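Local coordinates for unsaturated glucuronyl hydrolase (Streptococcus agalactiae, PDB 2ZZR), which hydrolyses unsaturated disaccharides of chondroitin, hyaluronan and heparin, releasing the 4-deoxy-4,5-didehydro uronic acid, at residues Q180-A185 with R195-N200; A109-D114 with A143-E148; N70-G75 with L115-T120; N96-L101 with D132-E137; T307-C312 with D379-E384. One frame throughout, in Å; residues are numbered along the deposited sequence.

Contact 1 (Q180-A185 with R195-N200)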
# COMPACT_ATOMS: atom_id res chain seq x y z
N GLN A 180 -1.92 10.53 1.47
CA GLN A 180 -2.95 10.40 2.50
C GLN A 180 -2.52 11.18 3.75
O GLN A 180 -3.35 11.82 4.42
CB GLN A 180 -3.26 8.93 2.81
CG GLN A 180 -3.63 8.08 1.57
CD GLN A 180 -4.59 8.77 0.60
OE1 GLN A 180 -4.34 8.82 -0.61
NE2 GLN A 180 -5.69 9.29 1.12
N LEU A 181 -1.22 11.14 4.02
CA LEU A 181 -0.60 11.93 5.08
C LEU A 181 -0.93 13.41 4.94
O LEU A 181 -1.19 14.10 5.93
CB LEU A 181 0.93 11.71 5.04
CG LEU A 181 1.85 12.57 5.92
CD1 LEU A 181 1.51 12.38 7.40
CD2 LEU A 181 3.30 12.22 5.64
N LEU A 182 -0.93 13.90 3.70
CA LEU A 182 -1.23 15.30 3.43
C LEU A 182 -2.71 15.64 3.63
O LEU A 182 -3.02 16.72 4.15
CB LEU A 182 -0.77 15.70 2.03
CG LEU A 182 0.72 15.48 1.77
CD1 LEU A 182 1.07 15.94 0.37
CD2 LEU A 182 1.59 16.21 2.81
N PHE A 183 -3.61 14.73 3.25
CA PHE A 183 -5.03 14.92 3.53
C PHE A 183 -5.29 14.96 5.04
O PHE A 183 -6.13 15.74 5.49
CB PHE A 183 -5.89 13.83 2.88
CG PHE A 183 -6.06 13.98 1.38
CD1 PHE A 183 -5.71 12.93 0.53
CD2 PHE A 183 -6.58 15.15 0.82
CE1 PHE A 183 -5.88 13.04 -0.86
CE2 PHE A 183 -6.74 15.28 -0.56
CZ PHE A 183 -6.39 14.22 -1.40
N PHE A 184 -4.57 14.14 5.80
CA PHE A 184 -4.67 14.16 7.26
C PHE A 184 -4.20 15.50 7.82
O PHE A 184 -4.88 16.11 8.65
CB PHE A 184 -3.86 13.01 7.89
CG PHE A 184 -3.83 13.05 9.40
CD1 PHE A 184 -4.87 12.51 10.14
CD2 PHE A 184 -2.76 13.64 10.06
CE1 PHE A 184 -4.85 12.56 11.54
CE2 PHE A 184 -2.73 13.70 11.46
CZ PHE A 184 -3.77 13.15 12.20
N ALA A 185 -3.03 15.97 7.36
CA ALA A 185 -2.50 17.26 7.81
C ALA A 185 -3.47 18.40 7.51
O ALA A 185 -3.63 19.30 8.33
CB ALA A 185 -1.13 17.52 7.19
N ARG A 195 -3.82 20.08 1.19
CA ARG A 195 -4.84 19.50 0.33
C ARG A 195 -4.53 19.78 -1.14
O ARG A 195 -4.66 18.89 -1.98
CB ARG A 195 -6.23 20.01 0.70
CG ARG A 195 -7.34 19.32 -0.09
CD ARG A 195 -8.75 19.74 0.32
NE ARG A 195 -9.71 18.78 -0.23
CZ ARG A 195 -10.19 18.80 -1.47
NH1 ARG A 195 -9.82 19.76 -2.31
NH2 ARG A 195 -11.04 17.87 -1.87
N GLN A 196 -4.13 21.01 -1.44
CA GLN A 196 -3.79 21.40 -2.81
C GLN A 196 -2.69 20.53 -3.41
O GLN A 196 -2.81 20.07 -4.54
CB GLN A 196 -3.39 22.88 -2.87
CG GLN A 196 -4.57 23.82 -2.67
CD GLN A 196 -4.18 25.27 -2.39
OE1 GLN A 196 -3.04 25.57 -1.99
NE2 GLN A 196 -5.13 26.17 -2.58
N VAL A 197 -1.63 20.29 -2.64
CA VAL A 197 -0.54 19.41 -3.08
C VAL A 197 -1.03 17.98 -3.31
O VAL A 197 -0.72 17.37 -4.34
CB VAL A 197 0.64 19.45 -2.08
CG1 VAL A 197 1.62 18.30 -2.33
CG2 VAL A 197 1.36 20.78 -2.17
N ALA A 198 -1.82 17.46 -2.36
CA ALA A 198 -2.37 16.10 -2.49
C ALA A 198 -3.23 15.96 -3.74
O ALA A 198 -3.09 15.00 -4.52
CB ALA A 198 -3.15 15.73 -1.23
N VAL A 199 -4.13 16.92 -3.95
CA VAL A 199 -5.03 16.88 -5.09
C VAL A 199 -4.27 17.00 -6.41
O VAL A 199 -4.49 16.20 -7.33
CB VAL A 199 -6.11 17.98 -4.97
CG1 VAL A 199 -6.91 18.11 -6.26
CG2 VAL A 199 -7.03 17.66 -3.80
N ASN A 200 -3.36 17.98 -6.50
CA ASN A 200 -2.54 18.17 -7.70
C ASN A 200 -1.74 16.93 -8.02
O ASN A 200 -1.69 16.50 -9.17
CB ASN A 200 -1.59 19.37 -7.54
CG ASN A 200 -2.31 20.70 -7.61
OD1 ASN A 200 -3.51 20.76 -7.89
ND2 ASN A 200 -1.58 21.78 -7.34
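The Phe183 ring has Ala198 CB over one face. Ala198 CB sits 3.7 Å from the centroid of the Phe183 ring and 16° off its normal, a CH-pi contact. It is shifted a little toward the rim, and Phe183 CZ is the ring atom closest to Ala198 CB, at 3.6 Å. Two other groups meet the same ring near its plane, at the edge. Val199 CG2 is 4.0 Å from Phe183 CE2, and the aliphatic Arg195 CG is 4.1 Å from the same CE2. The Arg195 guanidinium is covered on one face by Val199 CG2, one turn further along the same helix. Arg195 NH2 is hydrogen-bonded to Lys261 O, on helix 245-262.

Helices 180-189 and 192-209 follow each other in the chain and run back antiparallel. They form an alpha hairpin, as expected in the alpha/alpha-barrel fold of this family. The local axes come within 8.4 Å at an angle of 151°.

Leu182 fills the other half of the contact. Its CG lies anti to the carbonyl carbon (chi1 -58°). This sends Leu182 CD1 across to Val197 CG1, 3.6 Å away, while Leu182 CB rests against Ala198 CB. Ala198 is thus held between Leu182 and the Phe183 face. Met262 of helix 245-262 packs beside both Phe183 and Val199, and Ile157 touches both Leu182 and Val197.

Contact 2 (A109-D114 with A143-E148)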
# COMPACT_ATOMS: atom_id res chain seq x y z
N ALA A 109 17.36 10.15 7.18
CA ALA A 109 16.93 9.27 6.10
C ALA A 109 15.50 9.53 5.61
O ALA A 109 14.71 8.60 5.44
CB ALA A 109 17.10 7.79 6.51
N LEU A 110 15.18 10.80 5.37
CA LEU A 110 13.82 11.18 4.97
C LEU A 110 13.74 12.02 3.69
O LEU A 110 12.72 12.68 3.44
CB LEU A 110 13.10 11.87 6.14
CG LEU A 110 12.77 11.00 7.36
CD1 LEU A 110 12.18 11.86 8.47
CD2 LEU A 110 11.83 9.85 7.02
N ASP A 111 14.79 11.99 2.87
CA ASP A 111 14.79 12.75 1.62
C ASP A 111 14.23 11.93 0.48
O ASP A 111 14.93 11.54 -0.46
CB ASP A 111 16.19 13.28 1.32
CG ASP A 111 16.73 14.11 2.45
OD1 ASP A 111 17.79 13.74 3.00
OD2 ASP A 111 16.06 15.10 2.83
N HIS A 112 12.93 11.65 0.59
CA HIS A 112 12.19 10.84 -0.36
C HIS A 112 10.71 11.11 -0.10
O HIS A 112 10.36 11.93 0.75
CB HIS A 112 12.55 9.36 -0.20
CG HIS A 112 12.36 8.84 1.19
ND1 HIS A 112 13.41 8.55 2.03
CD2 HIS A 112 11.23 8.59 1.90
CE1 HIS A 112 12.95 8.13 3.20
NE2 HIS A 112 11.63 8.15 3.14
N HIS A 113 9.84 10.43 -0.84
CA HIS A 113 8.41 10.70 -0.79
C HIS A 113 7.65 9.67 0.06
O HIS A 113 6.41 9.69 0.10
CB HIS A 113 7.84 10.70 -2.21
CG HIS A 113 7.93 9.36 -2.88
ND1 HIS A 113 9.11 8.88 -3.41
CD2 HIS A 113 7.01 8.40 -3.07
CE1 HIS A 113 8.90 7.68 -3.92
NE2 HIS A 113 7.63 7.36 -3.73
N ASP A 114 8.38 8.77 0.72
CA ASP A 114 7.75 7.68 1.48
C ASP A 114 7.43 8.02 2.94
O ASP A 114 7.35 7.12 3.79
CB ASP A 114 8.59 6.39 1.36
CG ASP A 114 8.57 5.81 -0.04
OD1 ASP A 114 7.49 5.76 -0.66
OD2 ASP A 114 9.64 5.38 -0.51
N ALA A 143 4.43 15.35 7.49
CA ALA A 143 3.68 15.97 6.40
C ALA A 143 4.46 17.15 5.82
O ALA A 143 4.60 17.27 4.60
CB ALA A 143 2.30 16.41 6.87
N ASP A 144 4.99 18.01 6.69
CA ASP A 144 5.81 19.14 6.26
C ASP A 144 7.06 18.67 5.51
O ASP A 144 7.46 19.28 4.50
CB ASP A 144 6.20 20.02 7.44
CG ASP A 144 5.02 20.77 8.03
OD1 ASP A 144 4.03 20.98 7.29
OD2 ASP A 144 5.08 21.14 9.22
N LYS A 145 7.66 17.59 5.99
CA LYS A 145 8.82 17.00 5.31
C LYS A 145 8.45 16.55 3.90
O LYS A 145 9.19 16.81 2.94
CB LYS A 145 9.39 15.83 6.13
CG LYS A 145 10.69 15.25 5.59
CD LYS A 145 11.87 16.22 5.75
CE LYS A 145 13.15 15.64 5.15
NZ LYS A 145 13.14 15.72 3.67
N LEU A 146 7.30 15.89 3.77
CA LEU A 146 6.81 15.45 2.46
C LEU A 146 6.54 16.62 1.51
O LEU A 146 6.86 16.56 0.32
CB LEU A 146 5.57 14.57 2.62
CG LEU A 146 5.01 13.94 1.34
CD1 LEU A 146 6.06 13.08 0.64
CD2 LEU A 146 3.75 13.14 1.65
N MET A 147 5.95 17.69 2.05
CA MET A 147 5.64 18.90 1.27
C MET A 147 6.88 19.52 0.61
O MET A 147 6.76 20.16 -0.44
CB MET A 147 4.94 19.93 2.16
CG MET A 147 3.52 19.53 2.58
SD MET A 147 2.33 19.66 1.23
CE MET A 147 1.99 21.42 1.28
N GLU A 148 8.05 19.31 1.21
CA GLU A 148 9.32 19.86 0.71
C GLU A 148 9.65 19.38 -0.71
O GLU A 148 10.40 20.04 -1.43
CB GLU A 148 10.48 19.51 1.64
CG GLU A 148 10.45 20.15 3.02
CD GLU A 148 11.55 19.61 3.93
OE1 GLU A 148 12.43 18.86 3.46
OE2 GLU A 148 11.51 19.94 5.14
O HOH W 1 10.82 14.63 1.95
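Polar contacts centre on the ammonium group of Lys145. It forms a salt bridge with Asp111, with Lys145 NZ 3.1 Å from Asp111 OD2. It approaches on the anti side of that oxygen and 33° out of the carboxylate plane. Lys145 NZ also donates to Leu110 O at 3.1 Å, from above the carbonyl plane. A third partner comes from its own segment: Glu148 OE1, 3.2 Å from Lys145 NZ, completes a salt-bridge network. Bends at chi2 (69°) and chi4 (76°) fold the lysine back so that NZ reaches all three.

A water joins the same cluster. It accepts from Lys145 NZ and lies 3.0 Å from His112 O and 2.9 Å from Lys145 O. The ammonium then has four acceptors for at most three protons, so some of these bonds are probably shared. Arg107 extends the network by bridging to Glu148 OE2.

The loop partner is tightly turned. Asp111 is the centre of an inverse gamma turn, with a weak bond from His112 N to Leu110 O. This loop leads into helix 115-130 of the alpha/alpha barrel. Asp114, the probable nucleophile, stands at the N-cap position of that helix and does not itself touch segment 143-148.

Apolar contacts flank the polar ones. Leu110 CB lies 3.9 Å from Lys145 CE. Leu146 CD1 sits 3.5 Å from His113 O and also touches His113 CB. The His113 imidazole turns to the active site instead, where His113 NE2 is hydrogen-bonded to Asp174, the probable proton donor.

Contact 3 (N70-G75 with L115-T120)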
# COMPACT_ATOMS: atom_id res chain seq x y z
N ASN A 70 9.89 0.87 7.76
CA ASN A 70 9.80 0.69 9.22
C ASN A 70 8.40 0.83 9.80
O ASN A 70 8.04 0.13 10.75
CB ASN A 70 10.74 1.64 9.95
CG ASN A 70 12.18 1.43 9.57
OD1 ASN A 70 12.92 0.70 10.25
ND2 ASN A 70 12.59 2.03 8.47
N GLY A 71 7.61 1.73 9.21
CA GLY A 71 6.23 2.00 9.65
C GLY A 71 5.29 0.82 9.53
O GLY A 71 4.32 0.72 10.29
N PHE A 72 5.57 -0.09 8.59
CA PHE A 72 4.74 -1.28 8.38
C PHE A 72 4.82 -2.24 9.56
O PHE A 72 3.83 -2.89 9.89
CB PHE A 72 5.10 -2.00 7.07
CG PHE A 72 4.81 -1.19 5.84
CD1 PHE A 72 3.49 -0.83 5.52
CD2 PHE A 72 5.84 -0.80 4.98
CE1 PHE A 72 3.21 -0.08 4.38
CE2 PHE A 72 5.57 -0.05 3.84
CZ PHE A 72 4.25 0.31 3.54
N TRP A 73 5.99 -2.32 10.19
CA TRP A 73 6.15 -3.11 11.42
C TRP A 73 5.24 -2.56 12.53
O TRP A 73 4.43 -3.31 13.09
CB TRP A 73 7.62 -3.13 11.86
CG TRP A 73 7.83 -3.62 13.28
CD1 TRP A 73 8.32 -2.90 14.33
CD2 TRP A 73 7.54 -4.94 13.79
NE1 TRP A 73 8.36 -3.69 15.46
CE2 TRP A 73 7.89 -4.94 15.16
CE3 TRP A 73 7.03 -6.11 13.21
CZ2 TRP A 73 7.73 -6.07 15.97
CZ3 TRP A 73 6.88 -7.24 14.02
CH2 TRP A 73 7.23 -7.21 15.39
N THR A 74 5.37 -1.27 12.82
CA THR A 74 4.54 -0.60 13.82
C THR A 74 3.05 -0.75 13.49
O THR A 74 2.23 -0.98 14.38
CB THR A 74 4.91 0.88 13.97
OG1 THR A 74 6.34 1.02 14.04
CG2 THR A 74 4.28 1.48 15.24
N GLY A 75 2.72 -0.63 12.20
CA GLY A 75 1.34 -0.85 11.74
C GLY A 75 0.78 -2.23 12.08
O GLY A 75 -0.39 -2.35 12.48
N LEU A 115 7.21 9.30 3.20
CA LEU A 115 6.85 9.79 4.55
C LEU A 115 5.53 9.19 5.05
O LEU A 115 5.38 8.93 6.25
CB LEU A 115 6.79 11.33 4.57
CG LEU A 115 8.08 12.13 4.81
CD1 LEU A 115 8.65 11.88 6.20
CD2 LEU A 115 9.13 11.85 3.75
N GLY A 116 4.60 8.97 4.13
CA GLY A 116 3.31 8.37 4.45
C GLY A 116 3.42 6.92 4.85
O GLY A 116 2.88 6.51 5.88
N PHE A 117 4.13 6.12 4.05
CA PHE A 117 4.39 4.72 4.42
C PHE A 117 5.02 4.62 5.81
O PHE A 117 4.71 3.71 6.58
CB PHE A 117 5.33 4.04 3.42
CG PHE A 117 4.67 3.64 2.11
CD1 PHE A 117 5.38 3.75 0.92
CD2 PHE A 117 3.38 3.11 2.08
CE1 PHE A 117 4.80 3.36 -0.29
CE2 PHE A 117 2.80 2.72 0.88
CZ PHE A 117 3.51 2.84 -0.31
N LEU A 118 5.91 5.56 6.11
CA LEU A 118 6.63 5.54 7.38
C LEU A 118 5.78 6.00 8.55
O LEU A 118 5.75 5.34 9.59
CB LEU A 118 7.90 6.40 7.28
CG LEU A 118 9.07 5.73 6.55
CD1 LEU A 118 10.17 6.73 6.27
CD2 LEU A 118 9.62 4.52 7.32
N TYR A 119 5.08 7.13 8.38
CA TYR A 119 4.42 7.81 9.49
C TYR A 119 2.95 7.49 9.67
O TYR A 119 2.42 7.60 10.78
CB TYR A 119 4.69 9.31 9.45
CG TYR A 119 6.11 9.60 9.89
CD1 TYR A 119 6.39 9.96 11.21
CD2 TYR A 119 7.18 9.44 9.01
CE1 TYR A 119 7.70 10.19 11.63
CE2 TYR A 119 8.49 9.66 9.42
CZ TYR A 119 8.74 10.03 10.73
OH TYR A 119 10.04 10.24 11.15
N THR A 120 2.27 7.11 8.59
CA THR A 120 0.83 6.81 8.67
C THR A 120 0.49 5.57 9.52
O THR A 120 -0.34 5.67 10.44
CB THR A 120 0.17 6.75 7.28
OG1 THR A 120 0.34 8.01 6.62
CG2 THR A 120 -1.33 6.43 7.41
O HOH W 2 7.06 2.19 6.47
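The Phe72 ring meets the Phe117 ring obliquely, through its CZ. Phe72 CZ lies 3.3 Å from Phe117 CD2, and the centroids of the two rings are 5.3 Å apart. The planes are inclined at 48°, an oblique aromatic pair. Phe72 CG is anti to its carbonyl carbon (chi1 -65°), and the ring end leans toward Phe117. The Phe117 ring also meets those of Trp68 and Trp250, and lies close to Asp114. Trp250 probably binds substrate and Asp114 is the probable nucleophile, so this aromatic cluster borders the active site.

Beside the rings the two backbones come very close. Gly71 CA is 4.2 Å from Leu118 CA and 3.4 Å from Leu118 O, a CA-H...O contact. Gly71 has no side chain to hold the helices apart. The local axes approach to 7.2 Å and run at 30°, with both helices pointing roughly the same way.

Leu118 covers the start of segment 70-75. Leu118 CD2 lies 3.7 Å from Asn70 N. The side chains of Leu118 and Asn70 run side by side, pointing the same way. On the Phe117 side a water bridges the backbones. It accepts from Gly71 N and donates to Phe117 O, at 2.8 Å each, though both bonds are weak.

The fit of helices 70-84 and 115-130 therefore rests mainly on shape, with Gly71 allowing the close approach. The water gives Gly71 N and Phe117 O a polar partner in this buried place, but it holds each of them only weakly.

Contact 4 (N96-L101 with D132-E137)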
# COMPACT_ATOMS: atom_id res chain seq x y z
N ASN A 96 8.09 2.70 19.21
CA ASN A 96 8.34 2.93 17.78
C ASN A 96 7.96 4.36 17.40
O ASN A 96 8.73 5.06 16.74
CB ASN A 96 7.55 1.95 16.91
CG ASN A 96 8.12 0.54 16.91
OD1 ASN A 96 9.11 0.24 17.60
ND2 ASN A 96 7.48 -0.34 16.15
N VAL A 97 6.78 4.80 17.82
CA VAL A 97 6.32 6.18 17.59
C VAL A 97 7.35 7.21 18.06
O VAL A 97 7.63 8.19 17.36
CB VAL A 97 4.93 6.43 18.24
CG1 VAL A 97 4.57 7.91 18.22
CG2 VAL A 97 3.86 5.60 17.53
N LEU A 98 7.92 7.01 19.25
CA LEU A 98 8.92 7.94 19.77
C LEU A 98 10.18 7.95 18.90
O LEU A 98 10.78 9.01 18.68
CB LEU A 98 9.24 7.64 21.24
CG LEU A 98 8.10 7.91 22.23
CD1 LEU A 98 8.51 7.55 23.66
CD2 LEU A 98 7.63 9.35 22.16
N SER A 99 10.55 6.78 18.40
CA SER A 99 11.65 6.63 17.44
C SER A 99 11.36 7.39 16.14
O SER A 99 12.24 8.06 15.60
CB SER A 99 11.91 5.15 17.14
OG SER A 99 12.88 4.99 16.12
N PHE A 100 10.13 7.29 15.64
CA PHE A 100 9.73 8.06 14.46
C PHE A 100 9.76 9.56 14.70
O PHE A 100 10.16 10.33 13.83
CB PHE A 100 8.36 7.60 13.94
CG PHE A 100 8.40 6.29 13.20
CD1 PHE A 100 7.91 5.13 13.79
CD2 PHE A 100 8.95 6.22 11.92
CE1 PHE A 100 7.96 3.91 13.11
CE2 PHE A 100 9.00 5.01 11.24
CZ PHE A 100 8.51 3.85 11.84
N LEU A 101 9.36 9.98 15.90
CA LEU A 101 9.47 11.38 16.28
C LEU A 101 10.93 11.83 16.28
O LEU A 101 11.26 12.92 15.79
CB LEU A 101 8.82 11.63 17.65
CG LEU A 101 8.73 13.07 18.17
CD1 LEU A 101 8.28 14.08 17.11
CD2 LEU A 101 7.80 13.13 19.38
N ASP A 132 -2.72 10.26 20.91
CA ASP A 132 -1.39 10.61 21.44
C ASP A 132 -0.81 11.85 20.76
O ASP A 132 -0.69 11.90 19.53
CB ASP A 132 -0.43 9.43 21.35
CG ASP A 132 0.91 9.71 22.01
OD1 ASP A 132 1.02 9.44 23.24
OD2 ASP A 132 1.82 10.22 21.33
N VAL A 133 -0.46 12.86 21.56
CA VAL A 133 -0.02 14.15 21.03
C VAL A 133 1.37 14.12 20.37
O VAL A 133 1.64 14.93 19.48
CB VAL A 133 -0.10 15.29 22.08
CG1 VAL A 133 -1.55 15.52 22.51
CG2 VAL A 133 0.79 14.98 23.29
N LYS A 134 2.23 13.21 20.82
CA LYS A 134 3.55 13.06 20.19
C LYS A 134 3.43 12.34 18.85
O LYS A 134 4.18 12.63 17.91
CB LYS A 134 4.53 12.34 21.12
CG LYS A 134 5.02 13.21 22.28
CD LYS A 134 6.16 12.55 23.05
CE LYS A 134 6.71 13.48 24.13
NZ LYS A 134 7.60 14.54 23.57
N ALA A 135 2.48 11.41 18.77
CA ALA A 135 2.14 10.76 17.50
C ALA A 135 1.61 11.78 16.48
O ALA A 135 1.97 11.74 15.30
CB ALA A 135 1.13 9.63 17.73
N LEU A 136 0.76 12.69 16.95
CA LEU A 136 0.27 13.78 16.12
C LEU A 136 1.41 14.71 15.68
O LEU A 136 1.51 15.06 14.51
CB LEU A 136 -0.82 14.58 16.85
CG LEU A 136 -1.42 15.79 16.11
CD1 LEU A 136 -2.05 15.38 14.78
CD2 LEU A 136 -2.43 16.52 16.99
N GLU A 137 2.26 15.08 16.63
CA GLU A 137 3.40 15.96 16.36
C GLU A 137 4.29 15.38 15.26
O GLU A 137 4.65 16.08 14.32
CB GLU A 137 4.21 16.16 17.65
CG GLU A 137 5.41 17.09 17.49
CD GLU A 137 6.28 17.12 18.73
OE1 GLU A 137 7.43 17.61 18.63
OE2 GLU A 137 5.84 16.65 19.81
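Leu101 makes contact with both of its methyls. Leu101 CD2 lies 3.8 Å from Lys134 CB, and Leu101 CD1 lies 3.9 Å from Glu137 OE1. The leucine meets each of these two side chains at about a right angle. Its CG is anti to the backbone N (chi1 -175°), which carries the branch over to the opposite helix. Leu98 CD2 touches the aliphatic part of the lysine, 3.6 Å from Lys134 CD. Closer to the inside, Val97 CG1 packs on Ala135, 3.8 Å from its CA and 3.9 Å from its CB.

The contact joins helix 87-105 to helix 133-147. Their local axes stay 9.3 Å apart and run at 37°. Helix 115-130 comes between them in the chain, and Glu126 from it touches Val97. The centre of the contact is about 21 Å from that of the chain, consistent with an outer position in the alpha/alpha barrel.

The second shell fixes the start of helix 133-147. Asp132 is its N-cap residue. Asp132 OD2 accepts from Ala135 N at 2.9 Å, through the anti lone pair, and more weakly from Lys134 N. The cap thus grips the backbone of the two residues that meet Val97, Leu98 and Leu101. Further out, Glu137 OE1 is salt-bridged to Lys141, one turn along the helix. The Phe100 ring meets Tyr119 of helix 115-130 edge-to-face.

Contact 5 (T307-C312 with D379-E384)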
# COMPACT_ATOMS: atom_id res chain seq x y z
N THR A 307 -1.33 -8.62 -4.07
CA THR A 307 -2.68 -9.13 -3.86
C THR A 307 -3.26 -8.63 -2.53
O THR A 307 -4.43 -8.21 -2.48
CB THR A 307 -2.71 -10.68 -4.02
OG1 THR A 307 -2.37 -11.00 -5.38
CG2 THR A 307 -4.10 -11.24 -3.72
N ALA A 308 -2.46 -8.63 -1.47
CA ALA A 308 -2.90 -8.10 -0.17
C ALA A 308 -3.32 -6.63 -0.29
O ALA A 308 -4.37 -6.23 0.21
CB ALA A 308 -1.82 -8.25 0.88
N THR A 309 -2.49 -5.84 -0.98
CA THR A 309 -2.75 -4.41 -1.21
C THR A 309 -4.04 -4.20 -2.02
O THR A 309 -4.86 -3.33 -1.69
CB THR A 309 -1.53 -3.75 -1.89
OG1 THR A 309 -0.37 -4.00 -1.08
CG2 THR A 309 -1.70 -2.25 -2.03
N ALA A 310 -4.22 -5.00 -3.07
CA ALA A 310 -5.44 -4.92 -3.90
C ALA A 310 -6.70 -5.27 -3.11
O ALA A 310 -7.76 -4.66 -3.31
CB ALA A 310 -5.31 -5.81 -5.13
N VAL A 311 -6.60 -6.24 -2.21
CA VAL A 311 -7.74 -6.60 -1.35
C VAL A 311 -8.17 -5.38 -0.52
O VAL A 311 -9.36 -5.06 -0.48
CB VAL A 311 -7.46 -7.83 -0.46
CG1 VAL A 311 -8.53 -7.96 0.64
CG2 VAL A 311 -7.43 -9.11 -1.31
N CYS A 312 -7.21 -4.71 0.12
CA CYS A 312 -7.51 -3.50 0.90
C CYS A 312 -8.18 -2.43 0.04
O CYS A 312 -9.16 -1.80 0.48
CB CYS A 312 -6.24 -2.93 1.55
SG CYS A 312 -5.52 -4.03 2.79
N ASP A 379 3.03 -8.15 4.71
CA ASP A 379 2.55 -8.55 6.03
C ASP A 379 1.53 -7.55 6.55
O ASP A 379 0.45 -7.93 7.02
CB ASP A 379 3.70 -8.62 7.03
CG ASP A 379 4.57 -9.85 6.84
OD1 ASP A 379 4.33 -10.64 5.90
OD2 ASP A 379 5.51 -10.01 7.64
N TYR A 380 1.88 -6.26 6.45
CA TYR A 380 1.01 -5.20 6.92
C TYR A 380 -0.35 -5.20 6.20
O TYR A 380 -1.40 -5.19 6.86
CB TYR A 380 1.67 -3.80 6.83
CG TYR A 380 0.62 -2.77 7.17
CD1 TYR A 380 -0.13 -2.17 6.17
CD2 TYR A 380 0.29 -2.51 8.50
CE1 TYR A 380 -1.15 -1.29 6.47
CE2 TYR A 380 -0.73 -1.62 8.82
CZ TYR A 380 -1.45 -1.02 7.79
OH TYR A 380 -2.47 -0.15 8.05
N TYR A 381 -0.35 -5.20 4.87
CA TYR A 381 -1.62 -5.13 4.12
C TYR A 381 -2.46 -6.40 4.24
O TYR A 381 -3.70 -6.34 4.20
CB TYR A 381 -1.39 -4.71 2.66
CG TYR A 381 -0.93 -3.27 2.54
CD1 TYR A 381 -1.76 -2.22 2.94
CD2 TYR A 381 0.34 -2.96 2.04
CE1 TYR A 381 -1.34 -0.89 2.85
CE2 TYR A 381 0.76 -1.64 1.94
CZ TYR A 381 -0.08 -0.62 2.34
OH TYR A 381 0.35 0.68 2.24
N TYR A 382 -1.80 -7.54 4.41
CA TYR A 382 -2.50 -8.78 4.70
C TYR A 382 -3.27 -8.66 6.02
O TYR A 382 -4.48 -8.92 6.07
CB TYR A 382 -1.51 -9.96 4.72
CG TYR A 382 -2.08 -11.26 5.26
CD1 TYR A 382 -3.10 -11.92 4.59
CD2 TYR A 382 -1.57 -11.82 6.43
CE1 TYR A 382 -3.62 -13.12 5.08
CE2 TYR A 382 -2.08 -13.03 6.93
CZ TYR A 382 -3.10 -13.66 6.25
OH TYR A 382 -3.61 -14.85 6.72
N LEU A 383 -2.58 -8.25 7.08
CA LEU A 383 -3.23 -8.05 8.37
C LEU A 383 -4.28 -6.93 8.32
O LEU A 383 -5.34 -7.04 8.94
CB LEU A 383 -2.20 -7.82 9.48
CG LEU A 383 -2.72 -7.76 10.92
CD1 LEU A 383 -3.51 -9.01 11.28
CD2 LEU A 383 -1.54 -7.55 11.87
N GLU A 384 -4.00 -5.85 7.58
CA GLU A 384 -5.00 -4.79 7.42
C GLU A 384 -6.27 -5.33 6.74
O GLU A 384 -7.38 -4.97 7.14
CB GLU A 384 -4.44 -3.59 6.65
CG GLU A 384 -5.35 -2.37 6.77
CD GLU A 384 -5.07 -1.32 5.72
OE1 GLU A 384 -4.14 -0.52 5.93
OE2 GLU A 384 -5.80 -1.28 4.71
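Ala308 and Tyr382 bring the helices close, their CA atoms 4.9 Å apart, where the local axes approach to 8.0 Å and run at 37°. The small Ala308 CB fits against the facing backbone, 3.6 Å from Tyr382 N. Thr309 lies beside the Tyr381 ring, with Thr309 OG1 3.4 Å from Tyr381 CD2 in an oblique approach. That hydroxyl is hydrogen-bonded to Ser305 O, one turn back in its own helix.

Cys312 reaches over to the next turn. Cys312 SG is 3.3 Å from Tyr381 O and 3.4 Å from Glu384 OE2. Cys312 SG also makes an oblique sulfur-aromatic contact with Tyr381, 5.5 Å from the ring centroid. Glu384 is well satisfied although buried. Tyr380 OH donates to the anti lone pair of Glu384 OE1 at 2.7 Å, and Trp397 NE1 bonds to this oxygen too. Arg388 is salt-bridged to Glu384 OE2 and probably helps keep the carboxylate charged.

Helices 304-318 and 376-390 pair here deep in the alpha/alpha barrel. Helix 245-262 borders them through Trp250, a probable substrate-binding residue that touches Thr309 and Tyr381. Helix 328-346 packs against Ala308 and Tyr382.

Contacts 3 and 5 lie nearest the centre of the chain and are fully buried. They touch each other, as Tyr381 OH packs against both Phe72 and Phe117. Contact 4 lies furthest out and is partly exposed, and there leucines pack partly on the side chains of Lys134 and Glu137. Contacts 2 and 4 use different turns of helix 133-147. Contact 3 bridges to contact 4 through probable hydrogen bonds, Tyr119 OH to Phe100 O and Thr74 OG1 to Asn96 ND2. Contact 1 alone pairs antiparallel helices. Like contact 4, it has no hydrogen bond between its segments. Contact 2 alone has a salt bridge between its segments, and its loop carries the probable nucleophile.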